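PDB 6NE6: G-protein alpha subunit Galpha7, which probably binds and hydrolyses GTP as the alpha subunit of a heterotrimeric G protein, switching between nucleotide states to relay signals from receptors. Local coordinates for residues L60-K65 / K82-E87; P70-E75 / W110-I115. All blocks are in the same frame, centred on the assembly; numbering follows the deposited sequence. Where two conformers were deposited one is given.

Interaction 1. Residues L60-K65 / K82-E87; sequences LIQATK and KIEGLE. With EDO (1,2-ethanediol), chain J.
The ammonium group of Lys65 is gripped by both oxygens of the Glu84 carboxylate and by the hydroxyl O1 of an ethanediol molecule (chain J). The stronger bond of the salt bridge runs from Lys65 NZ to Glu84 OE2 at 2.9 Å; it meets that oxygen on its syn side, 20° out of the carboxylate plane. The second, from Lys65 NZ to Glu84 OE1, is weak. The two chains reach for each other from their separate helices, end toward end. Lysine and glutamate suit this place because both are long: Lys65 runs straight beyond CG, and Glu84 is extended too (chi2 -168°), which brings the charges together although the segment axes stay 10.9 Å apart at an angle of 123°. The ethanediol, probably a remnant of the crystallisation liquor, closes a triangle by accepting from Lys65 NZ and donating from O1 to Glu84 OE1 at 2.5 Å.

Beneath the charged pair lies an apolar layer. In the conformer of Ile83 described, the CD1 methyl of Ile61 reaches CG2 of Ile83, 3.7 Å away, the two branched chains meeting at a slant. The other branch of Ile61, CG2, stands anti to the backbone N and rests against Glu84, 3.8 Å from its CG, so the isoleucine touches apolar and charged neighbours with separate methyls. Leu109 of helix 100-109 packs on both isoleucines and continues this hydrophobic layer, while Met58 lies against Glu84.

The contact therefore joins two helices of what is, by family resemblance, the all-helical domain of a G-protein alpha subunit, with beta-branched side chains inside and an ion pair at the margin. The oxygens of Glu84 and the ammonium of Lys65 probably offset each other's charge, favouring the ionised forms of both.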
ATOM      1  N   LEU A  60       8.468   7.921 -14.888  1.00 13.05           N
ATOM      2  CA  LEU A  60       7.712   8.647 -15.906  1.00 13.31           C
ATOM      3  C   LEU A  60       8.595   9.034 -17.087  1.00 13.70           C
ATOM      4  O   LEU A  60       8.171   8.928 -18.242  1.00 14.83           O
ATOM      5  CB  LEU A  60       7.048   9.881 -15.285  1.00 13.96           C
ATOM      6  CG  LEU A  60       5.860   9.513 -14.383  1.00 14.80           C
ATOM      7  CD1 LEU A  60       5.427  10.655 -13.501  1.00 16.28           C
ATOM      8  CD2 LEU A  60       4.685   9.040 -15.247  1.00 16.41           C
ATOM      9  N   ILE A  61       9.827   9.481 -16.822  1.00 13.83           N
ATOM     10  CA  ILE A  61      10.732   9.819 -17.919  1.00 14.93           C
ATOM     11  C   ILE A  61      10.991   8.593 -18.780  1.00 13.54           C
ATOM     12  O   ILE A  61      10.911   8.651 -20.013  1.00 16.10           O
ATOM     13  CB  ILE A  61      12.045  10.409 -17.377  1.00 12.98           C
ATOM     14  CG1 ILE A  61      11.797  11.770 -16.742  1.00 13.72           C
ATOM     15  CG2 ILE A  61      13.092  10.537 -18.515  1.00 15.25           C
ATOM     16  CD1 ILE A  61      12.942  12.234 -15.817  1.00 14.20           C
ATOM     17  N   GLN A  62      11.310   7.462 -18.152  1.00 12.55           N
ATOM     18  CA  GLN A  62      11.536   6.234 -18.914  0.59 17.52           C
ATOM     19  C   GLN A  62      10.290   5.849 -19.703  1.00 15.71           C
ATOM     20  O   GLN A  62      10.385   5.362 -20.838  1.00 19.79           O
ATOM     21  CB  GLN A  62      11.941   5.085 -17.986  0.59 18.98           C
ATOM     22  CG  GLN A  62      13.197   5.337 -17.179  0.59 25.99           C
ATOM     23  CD  GLN A  62      14.280   5.991 -17.996  0.59 26.80           C
ATOM     24  OE1 GLN A  62      14.683   5.488 -19.048  0.59 31.53           O
ATOM     25  NE2 GLN A  62      14.755   7.131 -17.522  0.59 27.49           N
ATOM     26  N   ALA A  63       9.116   6.067 -19.109  1.00 14.54           N
ATOM     27  CA  ALA A  63       7.860   5.737 -19.775  1.00 15.32           C
ATOM     28  C   ALA A  63       7.676   6.555 -21.051  1.00 19.33           C
ATOM     29  O   ALA A  63       7.167   6.038 -22.051  1.00 19.38           O
ATOM     30  CB  ALA A  63       6.690   5.964 -18.817  1.00 15.78           C
ATOM     31  N   THR A  64       8.064   7.840 -21.040  1.00 17.93           N
ATOM     32  CA  THR A  64       7.930   8.626 -22.270  1.00 18.26           C
ATOM     33  C   THR A  64       8.816   8.056 -23.366  1.00 20.17           C
ATOM     34  O   THR A  64       8.465   8.113 -24.552  1.00 20.85           O
ATOM     35  CB  THR A  64       8.286  10.110 -22.072  1.00 15.60           C
ATOM     36  OG1 THR A  64       9.706  10.264 -21.867  1.00 16.55           O
ATOM     37  CG2 THR A  64       7.494  10.758 -20.941  1.00 16.50           C
ATOM     38  N   LYS A  65       9.960   7.495 -22.985  1.00 20.84           N
ATOM     39  CA  LYS A  65      10.830   6.863 -23.969  1.00 23.49           C
ATOM     40  C   LYS A  65      10.208   5.580 -24.509  1.00 28.56           C
ATOM     41  O   LYS A  65      10.227   5.341 -25.723  1.00 27.96           O
ATOM     42  CB  LYS A  65      12.200   6.603 -23.347  1.00 23.93           C
ATOM     43  CG  LYS A  65      12.947   7.889 -23.054  1.00 26.55           C
ATOM     44  CD  LYS A  65      14.250   7.614 -22.332  1.00 39.75           C
ATOM     45  CE  LYS A  65      15.087   8.872 -22.237  1.00 48.48           C
ATOM     46  NZ  LYS A  65      16.406   8.620 -21.586  1.00 53.24           N
ATOM     47  N   LYS A  82      18.925  15.276 -16.444  1.00 22.73           N
ATOM     48  CA  LYS A  82      19.487  15.530 -15.118  1.00 23.91           C
ATOM     49  C   LYS A  82      18.840  14.631 -14.068  1.00 21.67           C
ATOM     50  O   LYS A  82      19.533  14.025 -13.241  1.00 20.84           O
ATOM     51  CB  LYS A  82      19.316  17.005 -14.738  1.00 23.96           C
ATOM     52  CG  LYS A  82      19.509  17.268 -13.240  1.00 32.81           C
ATOM     53  CD  LYS A  82      19.091  18.680 -12.820  1.00 42.38           C
ATOM     54  CE  LYS A  82      19.208  18.856 -11.301  1.00 45.70           C
ATOM     55  NZ  LYS A  82      18.944  20.247 -10.827  1.00 45.48           N
ATOM     56  N   ILE A  83      17.506  14.526 -14.098  1.00 18.17           N
ATOM     57  CA  ILE A  83      16.814  13.722 -13.100  0.68 16.69           C
ATOM     58  C   ILE A  83      17.170  12.250 -13.255  1.00 21.81           C
ATOM     59  O   ILE A  83      17.393  11.550 -12.256  1.00 22.26           O
ATOM     60  CB  ILE A  83      15.295  13.975 -13.180  0.68 17.79           C
ATOM     61  CG1 ILE A  83      14.973  15.329 -12.525  0.68 16.90           C
ATOM     62  CG2 ILE A  83      14.527  12.824 -12.543  0.68 17.20           C
ATOM     63  CD1 ILE A  83      13.748  16.061 -13.085  0.68 15.66           C
ATOM     64  N   GLU A  84      17.239  11.757 -14.497  1.00 19.91           N
ATOM     65  CA  GLU A  84      17.681  10.388 -14.750  1.00 27.32           C
ATOM     66  C   GLU A  84      19.028  10.108 -14.100  1.00 26.63           C
ATOM     67  O   GLU A  84      19.214   9.076 -13.442  1.00 27.61           O
ATOM     68  CB  GLU A  84      17.791  10.138 -16.252  1.00 30.37           C
ATOM     69  CG  GLU A  84      16.489   9.969 -16.984  1.00 38.21           C
ATOM     70  CD  GLU A  84      16.714   9.436 -18.382  1.00 40.87           C
ATOM     71  OE1 GLU A  84      17.482  10.065 -19.138  1.00 48.75           O
ATOM     72  OE2 GLU A  84      16.158   8.372 -18.712  1.00 44.07           O
ATOM     73  N   GLY A  85      19.994  11.004 -14.313  1.00 22.17           N
ATOM     74  CA  GLY A  85      21.312  10.814 -13.731  1.00 30.22           C
ATOM     75  C   GLY A  85      21.280  10.787 -12.216  1.00 29.19           C
ATOM     76  O   GLY A  85      21.971   9.983 -11.583  1.00 28.46           O
ATOM     77  N   LEU A  86      20.485  11.668 -11.611  1.00 22.40           N
ATOM     78  CA  LEU A  86      20.430  11.717 -10.153  1.00 18.94           C
ATOM     79  C   LEU A  86      19.744  10.485  -9.584  1.00 23.43           C
ATOM     80  O   LEU A  86      20.179   9.947  -8.556  1.00 21.47           O
ATOM     81  CB  LEU A  86      19.718  12.986  -9.687  1.00 22.97           C
ATOM     82  CG  LEU A  86      20.485  14.288  -9.886  1.00 30.74           C
ATOM     83  CD1 LEU A  86      19.621  15.466  -9.477  1.00 35.89           C
ATOM     84  CD2 LEU A  86      21.787  14.271  -9.087  1.00 31.15           C
ATOM     85  N   GLU A  87      18.667  10.024 -10.221  1.00 20.91           N
ATOM     86  CA  GLU A  87      18.009   8.814  -9.737  0.55 20.51           C
ATOM     87  C   GLU A  87      18.934   7.610  -9.843  1.00 24.24           C
ATOM     88  O   GLU A  87      18.988   6.779  -8.929  1.00 27.20           O
ATOM     89  CB  GLU A  87      16.705   8.559 -10.498  0.55 21.93           C
ATOM     90  CG  GLU A  87      16.090   7.181 -10.211  0.55 24.10           C
ATOM     91  CD  GLU A  87      15.685   6.981  -8.755  0.55 24.75           C
ATOM     92  OE1 GLU A  87      15.586   7.975  -8.009  0.55 22.49           O
ATOM     93  OE2 GLU A  87      15.468   5.815  -8.353  0.55 26.02           O
TER
HETATM   94  C1  EDO J 409      15.663  12.033 -20.903  1.00 50.04           C
HETATM   95  O1  EDO J 409      16.916  11.400 -21.199  1.00 49.47           O
HETATM   96  C2  EDO J 409      15.211  12.847 -22.107  1.00 53.41           C
HETATM   97  O2  EDO J 409      15.487  12.125 -23.313  1.00 60.17           O

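Interaction 2. Residues P70-E75 / W110-I115; sequences PISTEE and WKEPAI. With EDO (1,2-ethanediol), chain E.
The carboxylate of Glu112 faces the turn at Ser72 and is met by donors from several directions. Ser72 OG lies 2.7 Å from Glu112 OE1 and donates to the syn lone pair of OE1, the one turned toward OE2. The serine hydroxyl reaches there because it sits between its own backbone N and carbonyl carbon (chi1 69°), close to its own N-H. The N-H of Ser72 goes to Glu112 OE2, with N 2.8 Å from OE2, from above the carboxylate plane, with a weak second branch to OE1. Serine suits the site: its short side chain and its backbone N together engage both oxygens.

From the opposite face of the same plane comes Ala114 N, a capping bond of 3.2 Å to Glu112 OE2 on its anti side, 32° out of plane. Glu112 thus serves as N-cap of helix 113-120. Its chain bends at chi2 (64°), turning the carboxylate back over the first turn. A water donates to both Glu112 OE2 and Pro70 O, and Asn76 ND2 supplies a further bond to OE1.

In the conformer described, Ile71 crosses the glutamate side chain at about a right angle, its CG2 lying 3.7 Å from Glu112 OE1. CG1 of Ile71 faces the CB of Ala114 more loosely, at 4.3 Å, and that small methyl also comes near Pro70 O, where alanine lets the backbones approach closely. On the outer side, CB of Ser72 touches the ring of Pro113, a residue well suited to the first turn of a helix, where no backbone N-H is needed.

One buried carboxylate thus caps a helix and ties it to the turn leading into helix 74-89. So many N-H and O-H donors around Glu112 would probably stabilise its negative charge.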
ATOM      1  N   PRO A  70       8.146  12.316 -27.550  1.00 26.44           N
ATOM      2  CA  PRO A  70       9.227  13.288 -27.367  1.00 25.39           C
ATOM      3  C   PRO A  70       8.839  14.377 -26.379  1.00 17.95           C
ATOM      4  O   PRO A  70       7.687  14.817 -26.314  1.00 20.27           O
ATOM      5  CB  PRO A  70       9.438  13.859 -28.775  1.00 30.57           C
ATOM      6  CG  PRO A  70       8.844  12.854 -29.695  1.00 32.05           C
ATOM      7  CD  PRO A  70       7.703  12.238 -28.951  1.00 28.54           C
ATOM      8  N   ILE A  71       9.825  14.798 -25.593  1.00 21.61           N
ATOM      9  CA  ILE A  71       9.591  15.884 -24.660  0.73 17.77           C
ATOM     10  C   ILE A  71       9.519  17.201 -25.432  1.00 20.17           C
ATOM     11  O   ILE A  71      10.191  17.395 -26.457  1.00 19.36           O
ATOM     12  CB  ILE A  71      10.691  15.862 -23.582  0.73 20.95           C
ATOM     13  CG1 ILE A  71      10.381  14.727 -22.596  0.73 16.87           C
ATOM     14  CG2 ILE A  71      10.834  17.200 -22.893  0.73 17.57           C
ATOM     15  CD1 ILE A  71      11.524  14.375 -21.652  0.73 21.02           C
ATOM     16  N   SER A  72       8.655  18.103 -24.955  1.00 18.73           N
ATOM     17  CA  SER A  72       8.251  19.255 -25.768  1.00 18.81           C
ATOM     18  C   SER A  72       9.393  20.224 -26.072  1.00 18.16           C
ATOM     19  O   SER A  72       9.390  20.851 -27.137  1.00 19.88           O
ATOM     20  CB  SER A  72       7.117  20.010 -25.076  1.00 18.61           C
ATOM     21  OG  SER A  72       7.577  20.661 -23.908  1.00 19.89           O
ATOM     22  N   THR A  73      10.344  20.396 -25.156  1.00 17.90           N
ATOM     23  CA  THR A  73      11.373  21.421 -25.296  1.00 18.81           C
ATOM     24  C   THR A  73      12.728  20.840 -24.935  1.00 20.23           C
ATOM     25  O   THR A  73      12.830  19.868 -24.181  1.00 20.26           O
ATOM     26  CB  THR A  73      11.121  22.647 -24.398  1.00 18.93           C
ATOM     27  OG1 THR A  73      11.151  22.240 -23.031  1.00 18.30           O
ATOM     28  CG2 THR A  73       9.771  23.289 -24.695  1.00 21.07           C
ATOM     29  N   GLU A  74      13.779  21.459 -25.484  1.00 22.21           N
ATOM     30  CA  GLU A  74      15.133  21.055 -25.122  1.00 22.03           C
ATOM     31  C   GLU A  74      15.392  21.300 -23.644  1.00 21.22           C
ATOM     32  O   GLU A  74      16.090  20.519 -22.990  1.00 22.19           O
ATOM     33  CB  GLU A  74      16.165  21.801 -25.970  1.00 26.01           C
ATOM     34  CG  GLU A  74      17.602  21.423 -25.628  1.00 26.97           C
ATOM     35  CD  GLU A  74      17.952  19.982 -26.001  1.00 42.12           C
ATOM     36  OE1 GLU A  74      17.180  19.339 -26.748  1.00 44.83           O
ATOM     37  OE2 GLU A  74      19.011  19.492 -25.548  1.00 48.06           O
ATOM     38  N   GLU A  75      14.833  22.382 -23.096  1.00 22.77           N
ATOM     39  CA  GLU A  75      14.991  22.646 -21.669  1.00 21.68           C
ATOM     40  C   GLU A  75      14.447  21.497 -20.820  1.00 19.19           C
ATOM     41  O   GLU A  75      15.112  21.036 -19.884  1.00 19.71           O
ATOM     42  CB  GLU A  75      14.304  23.961 -21.305  1.00 25.47           C
ATOM     43  CG  GLU A  75      14.359  24.277 -19.835  1.00 28.76           C
ATOM     44  CD  GLU A  75      13.477  25.461 -19.457  1.00 30.01           C
ATOM     45  OE1 GLU A  75      13.352  26.408 -20.262  1.00 26.44           O
ATOM     46  OE2 GLU A  75      12.901  25.434 -18.348  1.00 26.47           O
ATOM     47  N   TRP A 110       6.731  17.952 -14.067  1.00 13.30           N
ATOM     48  CA  TRP A 110       5.372  17.470 -13.847  1.00 13.43           C
ATOM     49  C   TRP A 110       4.347  18.197 -14.719  1.00 14.13           C
ATOM     50  O   TRP A 110       3.213  17.716 -14.846  1.00 17.25           O
ATOM     51  CB  TRP A 110       5.069  17.607 -12.350  1.00 16.30           C
ATOM     52  CG  TRP A 110       3.721  17.159 -11.820  1.00 14.67           C
ATOM     53  CD1 TRP A 110       2.913  17.877 -10.996  1.00 17.70           C
ATOM     54  CD2 TRP A 110       3.064  15.890 -12.018  1.00 15.04           C
ATOM     55  NE1 TRP A 110       1.786  17.156 -10.681  1.00 16.44           N
ATOM     56  CE2 TRP A 110       1.854  15.934 -11.292  1.00 15.86           C
ATOM     57  CE3 TRP A 110       3.376  14.731 -12.738  1.00 14.35           C
ATOM     58  CZ2 TRP A 110       0.949  14.861 -11.262  1.00 16.02           C
ATOM     59  CZ3 TRP A 110       2.472  13.664 -12.716  1.00 12.70           C
ATOM     60  CH2 TRP A 110       1.274  13.745 -11.980  1.00 13.24           C
ATOM     61  N   LYS A 111       4.731  19.319 -15.353  1.00 15.57           N
ATOM     62  CA  LYS A 111       3.888  20.028 -16.316  1.00 14.12           C
ATOM     63  C   LYS A 111       4.108  19.580 -17.759  1.00 17.06           C
ATOM     64  O   LYS A 111       3.345  19.998 -18.641  1.00 18.93           O
ATOM     65  CB  LYS A 111       4.146  21.542 -16.234  1.00 14.08           C
ATOM     66  CG  LYS A 111       4.031  22.132 -14.832  1.00 16.25           C
ATOM     67  CD  LYS A 111       4.461  23.603 -14.857  1.00 22.29           C
ATOM     68  CE  LYS A 111       4.961  24.078 -13.490  1.00 25.54           C
ATOM     69  NZ  LYS A 111       5.654  25.416 -13.586  1.00 25.72           N
ATOM     70  N   GLU A 112       5.114  18.745 -18.017  1.00 13.07           N
ATOM     71  CA  GLU A 112       5.484  18.390 -19.387  1.00 14.37           C
ATOM     72  C   GLU A 112       4.440  17.453 -19.995  1.00 13.48           C
ATOM     73  O   GLU A 112       4.111  16.425 -19.396  1.00 13.14           O
ATOM     74  CB  GLU A 112       6.878  17.741 -19.383  1.00 14.53           C
ATOM     75  CG  GLU A 112       7.218  16.903 -20.596  1.00 17.78           C
ATOM     76  CD  GLU A 112       7.277  17.725 -21.868  1.00 19.08           C
ATOM     77  OE1 GLU A 112       7.713  18.895 -21.806  1.00 18.95           O
ATOM     78  OE2 GLU A 112       6.879  17.208 -22.930  1.00 17.14           O
ATOM     79  N   PRO A 113       3.894  17.776 -21.169  1.00 14.22           N
ATOM     80  CA  PRO A 113       2.817  16.933 -21.720  1.00 16.93           C
ATOM     81  C   PRO A 113       3.213  15.479 -21.924  1.00 15.95           C
ATOM     82  O   PRO A 113       2.389  14.587 -21.675  1.00 15.91           O
ATOM     83  CB  PRO A 113       2.468  17.628 -23.047  1.00 18.30           C
ATOM     84  CG  PRO A 113       3.554  18.638 -23.290  1.00 24.41           C
ATOM     85  CD  PRO A 113       4.084  19.013 -21.937  1.00 15.03           C
ATOM     86  N   ALA A 114       4.450  15.199 -22.345  1.00 14.39           N
ATOM     87  CA  ALA A 114       4.855  13.801 -22.499  1.00 14.47           C
ATOM     88  C   ALA A 114       4.789  13.060 -21.172  1.00 19.97           C
ATOM     89  O   ALA A 114       4.336  11.911 -21.113  1.00 14.83           O
ATOM     90  CB  ALA A 114       6.265  13.705 -23.080  1.00 17.59           C
ATOM     91  N   ILE A 115       5.246  13.707 -20.096  1.00 13.67           N
ATOM     92  CA  ILE A 115       5.184  13.120 -18.759  1.00 13.77           C
ATOM     93  C   ILE A 115       3.737  12.835 -18.369  1.00 15.23           C
ATOM     94  O   ILE A 115       3.417  11.767 -17.834  1.00 14.14           O
ATOM     95  CB  ILE A 115       5.866  14.062 -17.747  1.00 12.47           C
ATOM     96  CG1 ILE A 115       7.364  14.121 -18.025  1.00 15.95           C
ATOM     97  CG2 ILE A 115       5.577  13.633 -16.300  1.00 14.17           C
ATOM     98  CD1 ILE A 115       8.109  12.788 -17.723  1.00 14.85           C
TER
HETATM   99  C1  EDO E 404      13.638  18.200 -27.600  1.00 51.89           C
HETATM  100  O1  EDO E 404      14.857  18.846 -27.985  1.00 50.96           O
HETATM  101  C2  EDO E 404      12.460  19.096 -27.963  1.00 52.03           C
HETATM  102  O2  EDO E 404      12.434  19.308 -29.377  1.00 50.12           O
HETATM  103  O   HOH W   1       5.588  16.616 -25.394  1.00 41.56           O

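Overall arrangement
Interactions 1 and 2 lie on the same side of the chain's centre, their own centres 12 Å apart, in a helical region away from the mixed sheet that carries the probable P-loop. Both involve helix 74-89: a later part of it makes interaction 1, while its first residues belong to segment 70-75, whose preceding loop makes interaction 2. Along the chain the segments alternate, 60-65, 70-75, 82-87, 110-115, so the two connections interlock. Thr64 and Ile61 also pack against Ala114 and Ile115. Helix 39-66 thus meets helices 74-89 and 113-120, and the turn before helix 74-89 is bonded to the start of helix 113-120, consistent with the compact helical domain of G-protein alpha subunits.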